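Local coordinates for protein AimR transcriptional regulator (Bacillus phage phi3T, PDB 5ZVV) that activates transcription of the aimX locus as a homodimer and, on binding the arbitrium peptide, becomes an inactive monomer, which leads to lysogeny, at residues F69-V83 against K97-S110. Sequence-based numbering, arbitrary orientation.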
# COMPACT_ATOMS: atom_id res chain seq x y z
N PHE A 69 6.81 -37.20 9.44
CA PHE A 69 5.63 -36.34 9.54
C PHE A 69 4.41 -36.98 8.90
O PHE A 69 3.28 -36.82 9.39
CB PHE A 69 5.91 -34.98 8.90
CG PHE A 69 6.75 -34.07 9.75
CD1 PHE A 69 7.04 -34.37 11.07
CD2 PHE A 69 7.25 -32.88 9.22
CE1 PHE A 69 7.81 -33.53 11.84
CE2 PHE A 69 8.02 -32.03 9.99
CZ PHE A 69 8.30 -32.36 11.30
N LEU A 70 4.61 -37.71 7.80
CA LEU A 70 3.49 -38.33 7.10
C LEU A 70 2.86 -39.48 7.89
O LEU A 70 1.80 -39.97 7.49
CB LEU A 70 3.94 -38.83 5.73
CG LEU A 70 4.37 -37.74 4.75
CD1 LEU A 70 4.80 -38.34 3.42
CD2 LEU A 70 3.26 -36.72 4.55
N GLU A 71 3.48 -39.90 8.99
CA GLU A 71 2.92 -40.94 9.85
C GLU A 71 2.16 -40.38 11.05
O GLU A 71 1.51 -41.15 11.76
CB GLU A 71 4.02 -41.88 10.34
CG GLU A 71 4.72 -42.65 9.23
CD GLU A 71 3.76 -43.49 8.40
OE1 GLU A 71 2.79 -44.03 8.97
OE2 GLU A 71 3.98 -43.60 7.18
N LEU A 72 2.21 -39.07 11.28
CA LEU A 72 1.49 -38.47 12.39
C LEU A 72 -0.02 -38.57 12.18
O LEU A 72 -0.51 -38.69 11.05
CB LEU A 72 1.89 -37.01 12.57
CG LEU A 72 3.35 -36.71 12.94
CD1 LEU A 72 3.63 -35.23 12.83
CD2 LEU A 72 3.66 -37.22 14.35
N ASP A 73 -0.75 -38.52 13.28
CA ASP A 73 -2.21 -38.53 13.22
C ASP A 73 -2.69 -37.18 12.68
O ASP A 73 -2.50 -36.16 13.35
CB ASP A 73 -2.80 -38.80 14.60
CG ASP A 73 -4.29 -39.10 14.56
OD1 ASP A 73 -5.00 -38.59 13.67
OD2 ASP A 73 -4.77 -39.85 15.45
N PRO A 74 -3.33 -37.14 11.51
CA PRO A 74 -3.72 -35.84 10.94
C PRO A 74 -4.70 -35.07 11.80
O PRO A 74 -4.85 -33.86 11.61
CB PRO A 74 -4.34 -36.21 9.59
CG PRO A 74 -3.85 -37.60 9.30
CD PRO A 74 -3.71 -38.26 10.64
N ASN A 75 -5.37 -35.73 12.75
CA ASN A 75 -6.42 -35.11 13.55
C ASN A 75 -5.89 -34.40 14.79
O ASN A 75 -6.69 -33.81 15.52
CB ASN A 75 -7.45 -36.16 13.97
CG ASN A 75 -8.12 -36.84 12.79
OD1 ASN A 75 -8.61 -36.19 11.88
ND2 ASN A 75 -8.13 -38.17 12.81
N LYS A 76 -4.59 -34.44 15.05
CA LYS A 76 -4.04 -34.01 16.33
C LYS A 76 -3.00 -32.90 16.15
O LYS A 76 -2.67 -32.50 15.04
CB LYS A 76 -3.46 -35.21 17.09
CG LYS A 76 -4.51 -36.22 17.50
CD LYS A 76 -3.91 -37.32 18.37
CE LYS A 76 -4.99 -38.14 19.06
NZ LYS A 76 -5.85 -38.86 18.08
N LYS A 77 -2.49 -32.42 17.29
CA LYS A 77 -1.64 -31.23 17.30
C LYS A 77 -0.31 -31.47 16.59
O LYS A 77 0.22 -30.56 15.93
CB LYS A 77 -1.41 -30.79 18.75
CG LYS A 77 -0.11 -30.03 18.97
CD LYS A 77 0.34 -30.10 20.43
CE LYS A 77 -0.41 -29.11 21.30
NZ LYS A 77 -0.12 -27.70 20.91
N CYS A 78 0.24 -32.68 16.71
CA CYS A 78 1.54 -32.96 16.10
C CYS A 78 1.54 -32.71 14.60
O CYS A 78 2.54 -32.25 14.04
CB CYS A 78 1.95 -34.40 16.40
SG CYS A 78 3.06 -34.57 17.81
N ALA A 79 0.43 -33.02 13.93
CA ALA A 79 0.36 -32.80 12.48
C ALA A 79 0.36 -31.31 12.15
O ALA A 79 0.99 -30.89 11.16
CB ALA A 79 -0.87 -33.49 11.90
N ARG A 80 -0.33 -30.50 12.95
CA ARG A 80 -0.34 -29.06 12.73
C ARG A 80 1.04 -28.46 12.94
O ARG A 80 1.55 -27.69 12.11
CB ARG A 80 -1.37 -28.41 13.66
CG ARG A 80 -2.69 -29.15 13.70
CD ARG A 80 -3.74 -28.46 14.56
NE ARG A 80 -4.88 -29.35 14.79
CZ ARG A 80 -5.18 -29.88 15.97
NH1 ARG A 80 -4.45 -29.60 17.04
NH2 ARG A 80 -6.23 -30.69 16.08
N GLN A 81 1.68 -28.82 14.07
CA GLN A 81 3.08 -28.45 14.26
C GLN A 81 3.92 -28.87 13.07
O GLN A 81 4.79 -28.11 12.61
CB GLN A 81 3.61 -29.09 15.55
CG GLN A 81 2.95 -28.58 16.82
CD GLN A 81 3.48 -29.27 18.06
OE1 GLN A 81 3.70 -30.48 18.07
NE2 GLN A 81 3.69 -28.50 19.12
N SER A 82 3.66 -30.06 12.53
CA SER A 82 4.46 -30.56 11.42
C SER A 82 4.26 -29.70 10.18
O SER A 82 5.22 -29.46 9.43
CB SER A 82 4.10 -32.02 11.12
OG SER A 82 2.99 -32.11 10.25
N VAL A 83 3.04 -29.21 9.94
CA VAL A 83 2.84 -28.37 8.76
C VAL A 83 3.57 -27.04 8.93
O VAL A 83 4.14 -26.51 7.96
CB VAL A 83 1.35 -28.18 8.44
CG1 VAL A 83 0.72 -27.04 9.23
CG2 VAL A 83 1.16 -27.93 6.94
N LYS A 97 1.76 -32.16 0.90
CA LYS A 97 1.22 -33.44 1.33
C LYS A 97 0.55 -33.33 2.70
O LYS A 97 -0.57 -33.81 2.91
CB LYS A 97 2.33 -34.50 1.35
CG LYS A 97 2.86 -34.84 -0.03
CD LYS A 97 4.02 -35.82 0.04
CE LYS A 97 4.62 -36.06 -1.34
NZ LYS A 97 5.82 -36.94 -1.28
N ILE A 98 1.23 -32.68 3.65
CA ILE A 98 0.67 -32.52 4.99
C ILE A 98 -0.60 -31.67 4.94
O ILE A 98 -1.55 -31.92 5.68
CB ILE A 98 1.72 -31.91 5.95
CG1 ILE A 98 2.94 -32.83 6.06
CG2 ILE A 98 1.12 -31.67 7.32
CD1 ILE A 98 4.02 -32.30 6.97
N ILE A 99 -0.63 -30.65 4.08
CA ILE A 99 -1.83 -29.83 3.94
C ILE A 99 -3.00 -30.68 3.47
O ILE A 99 -4.13 -30.53 3.95
CB ILE A 99 -1.57 -28.64 3.00
CG1 ILE A 99 -0.66 -27.62 3.67
CG2 ILE A 99 -2.88 -27.98 2.59
CD1 ILE A 99 -0.36 -26.42 2.80
N ILE A 100 -2.75 -31.59 2.53
CA ILE A 100 -3.81 -32.50 2.09
C ILE A 100 -4.29 -33.37 3.25
O ILE A 100 -5.49 -33.54 3.46
CB ILE A 100 -3.32 -33.36 0.90
CG1 ILE A 100 -3.15 -32.48 -0.34
CG2 ILE A 100 -4.27 -34.51 0.64
CD1 ILE A 100 -2.45 -33.18 -1.49
N ASN A 101 -3.35 -33.93 4.02
CA ASN A 101 -3.75 -34.77 5.15
C ASN A 101 -4.56 -33.98 6.18
O ASN A 101 -5.52 -34.50 6.75
CB ASN A 101 -2.52 -35.39 5.82
CG ASN A 101 -1.86 -36.44 4.95
OD1 ASN A 101 -2.45 -36.94 3.99
ND2 ASN A 101 -0.63 -36.80 5.30
N LEU A 102 -4.19 -32.72 6.42
CA LEU A 102 -4.91 -31.90 7.39
C LEU A 102 -6.29 -31.53 6.89
O LEU A 102 -7.24 -31.45 7.67
CB LEU A 102 -4.10 -30.65 7.72
CG LEU A 102 -2.81 -30.86 8.51
CD1 LEU A 102 -2.07 -29.55 8.68
CD2 LEU A 102 -3.12 -31.49 9.85
N CYS A 103 -6.42 -31.28 5.58
CA CYS A 103 -7.73 -30.96 5.02
C CYS A 103 -8.66 -32.17 5.05
O CYS A 103 -9.85 -32.04 5.36
CB CYS A 103 -7.58 -30.42 3.60
SG CYS A 103 -6.97 -28.71 3.51
N ASN A 104 -8.13 -33.35 4.73
CA ASN A 104 -8.94 -34.57 4.75
C ASN A 104 -9.22 -35.08 6.15
O ASN A 104 -9.92 -36.09 6.30
CB ASN A 104 -8.26 -35.67 3.93
CG ASN A 104 -8.16 -35.32 2.46
OD1 ASN A 104 -8.89 -34.46 1.96
ND2 ASN A 104 -7.26 -35.98 1.75
N SER A 105 -8.70 -34.42 7.18
CA SER A 105 -8.90 -34.85 8.55
C SER A 105 -10.36 -34.67 8.98
O SER A 105 -11.11 -33.88 8.40
CB SER A 105 -7.98 -34.07 9.49
OG SER A 105 -8.36 -34.22 10.84
N LYS A 106 -10.75 -35.42 10.01
CA LYS A 106 -12.08 -35.29 10.60
C LYS A 106 -12.16 -34.17 11.63
O LYS A 106 -13.28 -33.74 11.96
CB LYS A 106 -12.49 -36.60 11.27
CG LYS A 106 -12.77 -37.75 10.32
CD LYS A 106 -13.25 -38.98 11.08
CE LYS A 106 -13.58 -40.12 10.14
NZ LYS A 106 -14.07 -41.32 10.88
N ASN A 107 -11.03 -33.69 12.13
CA ASN A 107 -11.00 -32.70 13.20
C ASN A 107 -11.07 -31.30 12.61
O ASN A 107 -10.37 -30.98 11.65
CB ASN A 107 -9.73 -32.88 14.03
CG ASN A 107 -9.60 -31.83 15.11
OD1 ASN A 107 -9.11 -30.73 14.87
ND2 ASN A 107 -10.04 -32.16 16.32
N SER A 108 -11.91 -30.45 13.22
CA SER A 108 -12.15 -29.12 12.66
C SER A 108 -10.91 -28.24 12.76
O SER A 108 -10.66 -27.42 11.87
CB SER A 108 -13.33 -28.47 13.37
OG SER A 108 -13.07 -28.31 14.75
N THR A 109 -10.14 -28.37 13.84
CA THR A 109 -8.91 -27.58 13.96
C THR A 109 -7.90 -27.98 12.89
O THR A 109 -7.28 -27.12 12.26
CB THR A 109 -8.30 -27.74 15.35
OG1 THR A 109 -9.28 -27.45 16.35
CG2 THR A 109 -7.12 -26.80 15.53
N SER A 110 -7.73 -29.29 12.67
CA SER A 110 -6.82 -29.74 11.62
C SER A 110 -7.29 -29.27 10.25
O SER A 110 -6.48 -28.81 9.43
CB SER A 110 -6.69 -31.26 11.65
OG SER A 110 -5.95 -31.68 12.77
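Ile98 plugs a knob-into-hole socket of Phe69, Ala79, Ser82 and Val83 where helices 77-88 and 92-103 pack as an antiparallel hairpin; the axes of the segments 77-83 and 97-103 approach to 9.8 Å at 148°, consistent with the TPR-like helical fold of this family. Both branches of Ile98 enter the socket: CD1, the end of the longer one, lies 3.8 Å from Phe69 CB, while the methyl CG2 reaches Val83 CB. Ser82 CB sits over the centre of the Phe69 ring, and the Ser82 hydroxyl is turned back to Ala79 O (chi1 86°), which also accepts from Val83 N. Leu102 extends the apolar seam with both branches, CD1 against Val83 CB and CD2 3.6 Å from Ala79 CB.

Toward the start of helix 77-88, where the chain leaves helix 92-103 and enters helix 108-124, the contact turns polar. Ser110 OG donates to Pro74 O at 2.7 Å, in the carbonyl plane and on a lone pair, and weakly receives Arg80 NE. The chain of Arg80, extended from CG to NE, brings its guanidinium across Thr109, whose CG2 lies 3.5 Å from Arg80 NE and covers one face. Arg80 NH2 makes a weak bond of 3.1 Å to Asn107 OD1, the oxygen that caps helix 108-124 through Ser110 N. Trp113 of that helix also touches Arg80. Buried Ser110 thus ties the turn entering one helix to the start of another, and the Arg80 charge probably polarises the capping amide.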